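Local coordinates for protein aggregative adherence fimbrial subunit AggA (Escherichia coli O104:H4 str. C227-11, PDB 4PH8) that forms the major subunit of aggregative adherence fimbriae type I, which probably mediate attachment of the bacterium to host surfaces, with fibronectin a likely target, at residues T19-Q24 / G35-V40; W54-G59 / D94-K99; W64-A69 / G124-I129; Y76-S81 / A110-N115. All coordinates share one frame; numbering follows the deposited sequence.

Interaction 1: residues T19-Q24 / G35-V40; sequences TTTPPQ and GFSAKV
An antiparallel strand pairing within the beta sandwich of this fimbrial subunit brings Thr-19 against Lys-39 and Thr-20 against Ala-38, and then gives way to side-chain grips where strand 17-20 ends. Thr-19 and Lys-39 form a hydrogen-bonded pair, Thr-19 N giving to Lys-39 O at 3.0 Å and Lys-39 N to Thr-19 O at 2.9 Å. Their side chains run alongside each other on one face. The lysine chain is bent at its last two torsions (chi3 70°), and this curl brings NZ back to Thr-19 OG1 at 2.7 Å. Thr-20 and Ala-38 occupy the other face; there Ala-38 also packs on Leu-55.

Past the last bridge, Thr-21 still holds Ser-37 with both backbone and side chain. Its N donates to Ser-37 O, while OG1, set beside its own backbone N (chi1 -52°), accepts from Ser-37 N at 2.8 Å in place of a main-chain carbonyl. The last grip comes from Gln-24, whose side chain reaches back to the strand 35-40. NE2 gives a bond of 2.9 Å to Gly-35 O and sits 3.6 Å from Phe-36 CE1, the amide plane turned 79° from the ring. The other end of the same amide is held as well: a water donates to Gln-24 OE1 at 2.7 Å and accepts from Gly-35 N.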
# COMPACT_ATOMS: atom_id res chain seq x y z
N THR A 19 -1.23 -8.18 1.17
CA THR A 19 -0.37 -8.55 2.29
C THR A 19 0.61 -7.42 2.56
O THR A 19 0.92 -6.60 1.67
CB THR A 19 0.40 -9.85 2.02
OG1 THR A 19 1.30 -9.66 0.93
CG2 THR A 19 -0.55 -10.99 1.70
N THR A 20 1.09 -7.37 3.79
CA THR A 20 2.12 -6.41 4.18
C THR A 20 3.22 -7.09 4.97
O THR A 20 3.08 -8.23 5.43
CB THR A 20 1.55 -5.32 5.08
OG1 THR A 20 1.23 -5.89 6.36
CG2 THR A 20 0.32 -4.70 4.48
N THR A 21 4.30 -6.34 5.18
CA THR A 21 5.34 -6.71 6.12
C THR A 21 4.72 -7.04 7.47
O THR A 21 3.81 -6.33 7.94
CB THR A 21 6.31 -5.53 6.29
OG1 THR A 21 6.76 -5.10 5.00
CG2 THR A 21 7.54 -5.89 7.16
N PRO A 22 5.19 -8.11 8.12
CA PRO A 22 4.69 -8.34 9.46
C PRO A 22 5.22 -7.30 10.46
O PRO A 22 6.13 -6.54 10.13
CB PRO A 22 5.27 -9.72 9.80
CG PRO A 22 6.53 -9.76 9.05
CD PRO A 22 6.24 -9.08 7.75
N PRO A 23 4.67 -7.28 11.67
CA PRO A 23 5.14 -6.33 12.66
C PRO A 23 6.65 -6.40 12.88
O PRO A 23 7.23 -7.49 12.90
CB PRO A 23 4.39 -6.75 13.92
CG PRO A 23 3.13 -7.33 13.39
CD PRO A 23 3.60 -8.13 12.22
N GLN A 24 7.26 -5.24 13.05
CA GLN A 24 8.69 -5.15 13.33
C GLN A 24 8.94 -4.41 14.64
O GLN A 24 8.13 -3.57 15.05
CB GLN A 24 9.41 -4.44 12.19
CG GLN A 24 9.49 -5.26 10.92
CD GLN A 24 10.07 -4.47 9.77
OE1 GLN A 24 11.24 -4.63 9.42
NE2 GLN A 24 9.26 -3.59 9.18
N GLY A 35 12.34 -1.05 6.49
CA GLY A 35 11.48 -1.22 5.32
C GLY A 35 10.09 -1.70 5.66
O GLY A 35 9.91 -2.53 6.56
N PHE A 36 9.11 -1.19 4.91
CA PHE A 36 7.73 -1.63 5.01
C PHE A 36 7.23 -1.78 3.57
O PHE A 36 7.48 -0.93 2.73
CB PHE A 36 6.84 -0.61 5.72
CG PHE A 36 7.36 -0.17 7.07
CD1 PHE A 36 7.08 -0.90 8.21
CD2 PHE A 36 8.06 1.01 7.19
CE1 PHE A 36 7.54 -0.48 9.45
CE2 PHE A 36 8.52 1.44 8.44
CZ PHE A 36 8.26 0.69 9.56
N SER A 37 6.52 -2.86 3.29
CA SER A 37 6.03 -3.07 1.96
C SER A 37 4.68 -3.72 1.96
O SER A 37 4.25 -4.31 2.96
CB SER A 37 7.01 -3.90 1.16
OG SER A 37 7.17 -5.17 1.71
N ALA A 38 4.00 -3.53 0.84
CA ALA A 38 2.66 -4.04 0.62
C ALA A 38 2.59 -4.62 -0.79
O ALA A 38 3.31 -4.18 -1.70
CB ALA A 38 1.63 -2.94 0.79
N LYS A 39 1.71 -5.58 -0.96
CA LYS A 39 1.53 -6.28 -2.21
C LYS A 39 0.04 -6.50 -2.40
O LYS A 39 -0.65 -6.86 -1.45
CB LYS A 39 2.31 -7.62 -2.15
CG LYS A 39 1.90 -8.71 -3.10
CD LYS A 39 2.82 -9.93 -3.01
CE LYS A 39 2.71 -10.75 -1.72
NZ LYS A 39 1.36 -11.19 -1.32
N VAL A 40 -0.45 -6.26 -3.61
CA VAL A 40 -1.88 -6.38 -3.91
C VAL A 40 -2.06 -7.24 -5.16
O VAL A 40 -1.34 -7.11 -6.14
CB VAL A 40 -2.56 -4.99 -4.12
CG1 VAL A 40 -4.06 -5.16 -4.22
CG2 VAL A 40 -2.20 -4.05 -2.99
O HOH W 1 13.09 -3.43 7.95

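Interaction 2: residues W54-G59 / D94-K99; sequences WLWGTG and DAKIYK
The short antiparallel pairing of strand 97-99 with 54-56 carries a cluster of aromatic and lysine side chains on one face, built from Trp-54, Trp-56, Lys-96 and Tyr-98. The backbone framework is the hydrogen-bonded pair Leu-55 and Ile-97, with Leu-55 N to Ile-97 O at 3.0 Å and Ile-97 N to Leu-55 O at 2.9 Å. In the adjacent non-hydrogen-bonded pair, Trp-54 and Tyr-98 lie side by side. The methylene of Tyr-98 rests on the six-membered ring of Trp-54 as a CH-pi contact, CB being 3.5 Å from the ring centroid, while the two aromatic planes are inclined at 46°.

Lys-96 works between the two tryptophans. Its CG meets the edge of the Trp-54 indole, 3.6 Å from CE3; a bend at chi3 (-76°) then turns the chain along Trp-56. Lys-96 CE lies over the face of that indole, 3.7 Å from Trp-56 CG, and NZ stands 4.5 Å from the centroid of the five-membered ring, almost on the ring normal, in a cation-pi interaction. Just before the strand, Asp-94 OD2 accepts from Lys-96 N to make an Asx turn, and takes a further bond from Asn-62 ND2.

Leu-55 and Ile-97 face the opposite way, into the sandwich, where Ala-110 of strand 108-114 touches both; on the side away from 97-100, strand 52-68 pairs with strand 124-138, whose His-131 stacks on Trp-56.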
# COMPACT_ATOMS: atom_id res chain seq x y z
N TRP A 54 -5.05 -1.13 -6.84
CA TRP A 54 -4.68 0.15 -6.29
C TRP A 54 -4.14 -0.02 -4.89
O TRP A 54 -4.53 -0.96 -4.17
CB TRP A 54 -5.90 1.06 -6.18
CG TRP A 54 -6.53 1.40 -7.48
CD1 TRP A 54 -7.39 0.63 -8.20
CD2 TRP A 54 -6.37 2.62 -8.20
NE1 TRP A 54 -7.78 1.29 -9.34
CE2 TRP A 54 -7.17 2.52 -9.37
CE3 TRP A 54 -5.63 3.79 -7.99
CZ2 TRP A 54 -7.24 3.54 -10.32
CZ3 TRP A 54 -5.70 4.80 -8.93
CH2 TRP A 54 -6.50 4.66 -10.08
N LEU A 55 -3.28 0.91 -4.51
CA LEU A 55 -2.71 1.00 -3.20
C LEU A 55 -2.56 2.47 -2.86
O LEU A 55 -2.11 3.26 -3.70
CB LEU A 55 -1.37 0.31 -3.21
CG LEU A 55 -0.62 -0.06 -1.96
CD1 LEU A 55 -1.49 -0.83 -0.97
CD2 LEU A 55 0.58 -0.90 -2.36
N TRP A 56 -2.92 2.85 -1.64
CA TRP A 56 -2.76 4.23 -1.21
C TRP A 56 -2.72 4.34 0.29
O TRP A 56 -3.19 3.46 1.00
CB TRP A 56 -3.84 5.16 -1.81
CG TRP A 56 -5.26 4.99 -1.33
CD1 TRP A 56 -5.91 5.77 -0.40
CD2 TRP A 56 -6.24 4.04 -1.79
NE1 TRP A 56 -7.21 5.34 -0.24
CE2 TRP A 56 -7.44 4.29 -1.09
CE3 TRP A 56 -6.22 3.00 -2.72
CZ2 TRP A 56 -8.60 3.54 -1.28
CZ3 TRP A 56 -7.37 2.25 -2.91
CH2 TRP A 56 -8.55 2.52 -2.19
N GLY A 57 -2.16 5.45 0.76
CA GLY A 57 -2.06 5.77 2.17
C GLY A 57 -3.05 6.86 2.56
O GLY A 57 -3.88 7.29 1.75
N THR A 58 -2.93 7.31 3.80
CA THR A 58 -3.88 8.24 4.40
C THR A 58 -3.35 9.67 4.49
O THR A 58 -4.05 10.55 4.97
CB THR A 58 -4.25 7.77 5.82
OG1 THR A 58 -3.05 7.65 6.60
CG2 THR A 58 -4.95 6.41 5.76
N GLY A 59 -2.13 9.90 4.03
CA GLY A 59 -1.49 11.19 4.15
C GLY A 59 -1.81 12.13 3.01
O GLY A 59 -2.61 11.79 2.11
N ASP A 94 0.39 12.85 -7.56
CA ASP A 94 -0.20 12.19 -6.40
C ASP A 94 0.47 10.82 -6.18
O ASP A 94 0.95 10.21 -7.14
CB ASP A 94 -1.69 12.00 -6.61
CG ASP A 94 -2.41 11.67 -5.33
OD1 ASP A 94 -2.62 12.61 -4.52
OD2 ASP A 94 -2.73 10.48 -5.13
N ALA A 95 0.50 10.36 -4.94
CA ALA A 95 1.19 9.10 -4.60
C ALA A 95 0.29 7.87 -4.66
O ALA A 95 0.77 6.76 -4.44
CB ALA A 95 1.84 9.19 -3.23
N LYS A 96 -1.00 8.03 -4.96
CA LYS A 96 -1.87 6.86 -5.14
C LYS A 96 -1.32 6.01 -6.30
O LYS A 96 -0.88 6.53 -7.31
CB LYS A 96 -3.32 7.29 -5.38
CG LYS A 96 -4.28 6.15 -5.66
CD LYS A 96 -5.72 6.64 -5.70
CE LYS A 96 -6.27 6.92 -4.32
NZ LYS A 96 -7.61 7.56 -4.42
N ILE A 97 -1.32 4.70 -6.11
CA ILE A 97 -0.68 3.78 -7.05
C ILE A 97 -1.71 2.89 -7.70
O ILE A 97 -2.61 2.42 -7.01
CB ILE A 97 0.29 2.87 -6.28
CG1 ILE A 97 1.23 3.71 -5.42
CG2 ILE A 97 1.03 1.94 -7.24
CD1 ILE A 97 1.77 2.95 -4.21
N TYR A 98 -1.56 2.63 -8.99
CA TYR A 98 -2.37 1.62 -9.65
C TYR A 98 -1.52 0.75 -10.53
O TYR A 98 -0.37 1.08 -10.87
CB TYR A 98 -3.49 2.26 -10.48
CG TYR A 98 -2.99 3.14 -11.60
CD1 TYR A 98 -2.72 4.48 -11.38
CD2 TYR A 98 -2.78 2.62 -12.87
CE1 TYR A 98 -2.24 5.29 -12.39
CE2 TYR A 98 -2.29 3.42 -13.89
CZ TYR A 98 -2.03 4.75 -13.65
OH TYR A 98 -1.56 5.55 -14.67
N LYS A 99 -2.09 -0.39 -10.90
CA LYS A 99 -1.45 -1.29 -11.85
C LYS A 99 -2.48 -2.16 -12.52
O LYS A 99 -3.28 -2.79 -11.84
CB LYS A 99 -0.45 -2.16 -11.15
CG LYS A 99 0.33 -3.08 -12.08
CD LYS A 99 1.44 -3.79 -11.30
CE LYS A 99 2.26 -4.72 -12.17
NZ LYS A 99 3.45 -5.27 -11.46

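Interaction 3: residues W64-A69 / G124-I129; sequences WVLQHA and GEYTMI
Tyr-126 offers the face of its ring to His-68, whose imidazole stands on it edge-on in a T-shaped pair with planes at 89°. With the histidine CG anti to the backbone N (chi1 -161°), the imidazole swings over the tyrosine and sets CD2 as the projecting point, 3.5 Å from Tyr-126 CZ. NE2 comes within 3.8 Å of Gly-124 CA, a residue with positive phi and no side chain to obstruct the ring; His-68 NE2 is also hydrogen-bonded to Pro-123 O.

On the same face Leu-66 is the next bump. Its side chain crosses those of Tyr-126 and Met-128 at about a right angle, and CD1 sits in the hollow between Tyr-126 CB, at 3.7 Å, and Met-128 CB, at 3.9 Å. Further along, the sulfur of Met-128 fits against Trp-64 CB, SD lying 3.8 Å away. These strands, 64-68 and 124-129, are antiparallel neighbours in the beta sandwich; in its interior Trp-64 and Met-128 meet Val-112, and Leu-66 meets Val-114. Gln-67 and Thr-127 form the hydrogen-bonded pair, Gln-67 N to Thr-127 O measuring 2.8 Å. Toward Ile-129 the backbones part and two waters fill the gap, one linking Val-65 N with Ile-129 O, the other Val-65 O with Ile-129 N.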
# COMPACT_ATOMS: atom_id res chain seq x y z
N TRP A 64 2.04 7.52 2.55
CA TRP A 64 1.84 6.57 3.63
C TRP A 64 2.26 7.20 4.94
O TRP A 64 3.29 7.84 4.99
CB TRP A 64 2.68 5.33 3.35
CG TRP A 64 2.35 4.60 2.07
CD1 TRP A 64 1.57 5.04 1.03
CD2 TRP A 64 2.82 3.30 1.69
NE1 TRP A 64 1.52 4.08 0.03
CE2 TRP A 64 2.27 3.00 0.42
CE3 TRP A 64 3.63 2.35 2.31
CZ2 TRP A 64 2.53 1.81 -0.25
CZ3 TRP A 64 3.88 1.15 1.65
CH2 TRP A 64 3.33 0.89 0.37
N VAL A 65 1.44 7.06 5.98
CA VAL A 65 1.71 7.73 7.26
C VAL A 65 2.00 6.72 8.38
O VAL A 65 1.14 5.92 8.74
CB VAL A 65 0.55 8.65 7.68
CG1 VAL A 65 0.87 9.39 8.98
CG2 VAL A 65 0.24 9.64 6.56
N LEU A 66 3.21 6.76 8.91
CA LEU A 66 3.56 5.98 10.08
C LEU A 66 3.27 6.85 11.30
O LEU A 66 3.96 7.84 11.55
CB LEU A 66 5.03 5.57 10.03
CG LEU A 66 5.49 4.55 11.08
CD1 LEU A 66 4.83 3.18 10.91
CD2 LEU A 66 6.99 4.39 11.04
N GLN A 67 2.24 6.45 12.06
CA GLN A 67 1.57 7.32 13.04
C GLN A 67 1.72 6.80 14.47
O GLN A 67 1.39 5.64 14.75
CB GLN A 67 0.08 7.41 12.68
CG GLN A 67 -0.81 8.13 13.68
CD GLN A 67 -0.61 9.63 13.65
OE1 GLN A 67 -0.89 10.28 12.64
NE2 GLN A 67 -0.11 10.19 14.75
N HIS A 68 2.21 7.65 15.38
CA HIS A 68 2.38 7.27 16.78
C HIS A 68 1.00 7.10 17.42
O HIS A 68 0.09 7.88 17.16
CB HIS A 68 3.20 8.32 17.54
CG HIS A 68 3.79 7.80 18.83
ND1 HIS A 68 3.12 7.86 20.03
CD2 HIS A 68 4.99 7.22 19.09
CE1 HIS A 68 3.87 7.33 20.98
NE2 HIS A 68 5.01 6.94 20.44
N ALA A 69 0.86 6.05 18.22
CA ALA A 69 -0.45 5.69 18.79
C ALA A 69 -0.97 6.74 19.78
O ALA A 69 -2.16 7.05 19.82
CB ALA A 69 -0.36 4.32 19.46
N GLY A 124 7.75 3.70 21.38
CA GLY A 124 6.30 3.50 21.42
C GLY A 124 5.78 2.65 20.27
O GLY A 124 6.55 1.98 19.58
N GLU A 125 4.46 2.66 20.08
CA GLU A 125 3.81 1.91 18.99
C GLU A 125 3.47 2.84 17.82
O GLU A 125 2.96 3.94 18.01
CB GLU A 125 2.52 1.25 19.48
CG GLU A 125 2.67 0.32 20.68
CD GLU A 125 3.53 -0.90 20.40
OE1 GLU A 125 3.76 -1.25 19.22
OE2 GLU A 125 3.97 -1.53 21.37
N TYR A 126 3.76 2.37 16.61
CA TYR A 126 3.39 3.09 15.40
C TYR A 126 2.52 2.19 14.57
O TYR A 126 2.76 0.97 14.54
CB TYR A 126 4.63 3.48 14.59
CG TYR A 126 5.44 4.61 15.20
CD1 TYR A 126 6.40 4.35 16.17
CD2 TYR A 126 5.26 5.93 14.77
CE1 TYR A 126 7.15 5.37 16.72
CE2 TYR A 126 6.01 6.96 15.31
CZ TYR A 126 6.95 6.68 16.28
OH TYR A 126 7.70 7.70 16.83
N THR A 127 1.51 2.77 13.92
CA THR A 127 0.71 2.06 12.91
C THR A 127 0.73 2.82 11.59
O THR A 127 0.90 4.04 11.57
CB THR A 127 -0.75 1.86 13.33
OG1 THR A 127 -1.37 3.13 13.58
CG2 THR A 127 -0.84 0.98 14.57
N MET A 128 0.57 2.10 10.49
CA MET A 128 0.48 2.72 9.18
C MET A 128 -0.63 2.05 8.41
O MET A 128 -0.57 0.86 8.15
CB MET A 128 1.81 2.56 8.45
CG MET A 128 1.85 3.13 7.05
SD MET A 128 3.54 3.47 6.51
CE MET A 128 4.22 1.84 6.61
N ILE A 129 -1.67 2.82 8.09
CA ILE A 129 -2.85 2.29 7.44
C ILE A 129 -2.63 2.33 5.95
O ILE A 129 -2.30 3.38 5.40
CB ILE A 129 -4.09 3.14 7.75
CG1 ILE A 129 -4.35 3.17 9.25
CG2 ILE A 129 -5.31 2.61 7.03
CD1 ILE A 129 -5.24 4.33 9.66
O HOH W 2 -1.18 5.77 5.62
O HOH W 3 -1.55 5.60 8.94

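Interaction 4: residues Y76-S81 / A110-N115; sequences YTLNPS and ASVSVN
Ser-81 and Ser-111 are the hydrogen-bonded antiparallel pair at which the two backbones join, Ser-81 N to Ser-111 O and Ser-111 N to Ser-81 O each measuring 2.8 Å. Both bonds are nearly straight. Next to this pair Pro-80 CA still lies 3.3 Å from Ser-111 O. From there the chains diverge: the axes of strands 76-78 and 110-114 come no nearer than 8.1 Å and run at 143° to each other. The parting is marked by a water that bridges Asn-79 O and Ser-113 N, donating to the carbonyl at 2.8 Å. Where the water stands, a direct main-chain bond is replaced by a longer, mediated one.

Side chains fill the interval. Leu-78 points toward the other strand, its CG beside the backbone N (chi1 -55°), so that the forked end reaches the two valines: CD1 touches Val-112 CG2 at 3.7 Å and Val-114 CG2 at 3.8 Å. Leu-78 and Val-112 cross at about a right angle, the second methyl of Val-112 being taken up by Pro-80, with CG1 3.6 Å from Pro-80 CA. Trp-64 touches both Pro-80 and Val-112 from strand 52-68. Ser-81 and Ser-111 turn their side chains to the other, more exposed face. These are two neighbouring antiparallel strands inside the beta sandwich, paired directly at the serines and separating toward Leu-78, past the break in strand 75-82, with their apolar side chains turned to the interior.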
# COMPACT_ATOMS: atom_id res chain seq x y z
N TYR A 76 5.32 10.13 10.46
CA TYR A 76 6.15 10.36 9.28
C TYR A 76 5.37 10.04 8.04
O TYR A 76 4.76 8.98 7.94
CB TYR A 76 7.47 9.60 9.36
CG TYR A 76 8.43 10.24 10.35
CD1 TYR A 76 8.80 11.58 10.23
CD2 TYR A 76 8.94 9.51 11.42
CE1 TYR A 76 9.66 12.18 11.15
CE2 TYR A 76 9.79 10.09 12.34
CZ TYR A 76 10.15 11.42 12.20
OH TYR A 76 11.01 11.99 13.13
N THR A 77 5.35 11.02 7.15
CA THR A 77 4.67 10.89 5.88
C THR A 77 5.70 10.39 4.89
O THR A 77 6.75 11.02 4.70
CB THR A 77 4.10 12.26 5.46
OG1 THR A 77 3.22 12.72 6.50
CG2 THR A 77 3.34 12.17 4.16
N LEU A 78 5.42 9.25 4.28
CA LEU A 78 6.42 8.52 3.51
C LEU A 78 5.99 8.40 2.05
O LEU A 78 4.83 8.11 1.74
CB LEU A 78 6.63 7.13 4.12
CG LEU A 78 7.03 7.11 5.61
CD1 LEU A 78 7.03 5.70 6.16
CD2 LEU A 78 8.39 7.75 5.80
N ASN A 79 6.93 8.66 1.16
CA ASN A 79 6.67 8.56 -0.27
C ASN A 79 7.00 7.15 -0.76
O ASN A 79 8.12 6.68 -0.58
CB ASN A 79 7.50 9.58 -1.03
CG ASN A 79 7.03 9.77 -2.46
OD1 ASN A 79 5.84 9.68 -2.76
ND2 ASN A 79 7.96 10.06 -3.33
N PRO A 80 6.01 6.47 -1.37
CA PRO A 80 6.28 5.10 -1.80
C PRO A 80 7.17 4.97 -3.03
O PRO A 80 7.21 5.85 -3.90
CB PRO A 80 4.89 4.53 -2.13
CG PRO A 80 3.96 5.67 -2.15
CD PRO A 80 4.60 6.86 -1.51
N SER A 81 7.84 3.82 -3.09
CA SER A 81 8.42 3.28 -4.30
C SER A 81 7.57 2.11 -4.76
O SER A 81 7.03 1.38 -3.93
CB SER A 81 9.84 2.82 -4.02
OG SER A 81 10.61 3.94 -3.66
N ALA A 110 4.75 -2.33 -3.60
CA ALA A 110 5.20 -1.00 -3.20
C ALA A 110 5.85 -1.06 -1.83
O ALA A 110 5.53 -1.93 -1.00
CB ALA A 110 4.06 -0.01 -3.18
N SER A 111 6.75 -0.12 -1.61
CA SER A 111 7.45 -0.01 -0.34
C SER A 111 7.75 1.42 0.09
O SER A 111 7.74 2.36 -0.72
CB SER A 111 8.74 -0.81 -0.39
OG SER A 111 9.67 -0.21 -1.25
N VAL A 112 7.96 1.59 1.39
CA VAL A 112 8.47 2.83 1.95
C VAL A 112 9.60 2.47 2.89
O VAL A 112 9.80 1.30 3.23
CB VAL A 112 7.40 3.67 2.69
CG1 VAL A 112 6.36 4.20 1.72
CG2 VAL A 112 6.75 2.89 3.84
N SER A 113 10.32 3.49 3.33
CA SER A 113 11.42 3.29 4.27
C SER A 113 11.49 4.44 5.25
O SER A 113 11.26 5.60 4.89
CB SER A 113 12.74 3.16 3.51
OG SER A 113 13.79 2.84 4.41
N VAL A 114 11.78 4.10 6.50
CA VAL A 114 12.11 5.10 7.51
C VAL A 114 13.62 5.05 7.71
O VAL A 114 14.18 3.99 8.01
CB VAL A 114 11.37 4.88 8.84
CG1 VAL A 114 11.95 5.80 9.93
CG2 VAL A 114 9.88 5.15 8.68
N ASN A 115 14.27 6.20 7.53
CA ASN A 115 15.70 6.37 7.78
C ASN A 115 15.86 7.06 9.13
O ASN A 115 15.59 8.26 9.25
CB ASN A 115 16.33 7.23 6.67
CG ASN A 115 17.84 7.32 6.76
OD1 ASN A 115 18.49 6.69 7.62
ND2 ASN A 115 18.42 8.10 5.86
O HOH W 4 9.52 6.15 1.83

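In the fold
The four contacts lie in one curled beta sandwich; in sequence, interaction 1 precedes the other three. Interactions 2 and 3 both draw on strand 52-68 and alternate along the chain, while interaction 4 is nested inside the loop closed by interaction 3. Their centres lie between about 11 Å (1 and 4) and 17 Å (2 and 3) apart. Strands 34-41 and 108-114 bond side by side, joining interaction 1 to 4, and Trp-64 and Leu-78 join 3 to 4 through the backbone. Phe-36, Leu-55, Trp-64, Ala-110 and Met-128 bring all four into a common interior, of the kind expected of a fimbrial subunit whose sandwich is completed by donor-strand complementation.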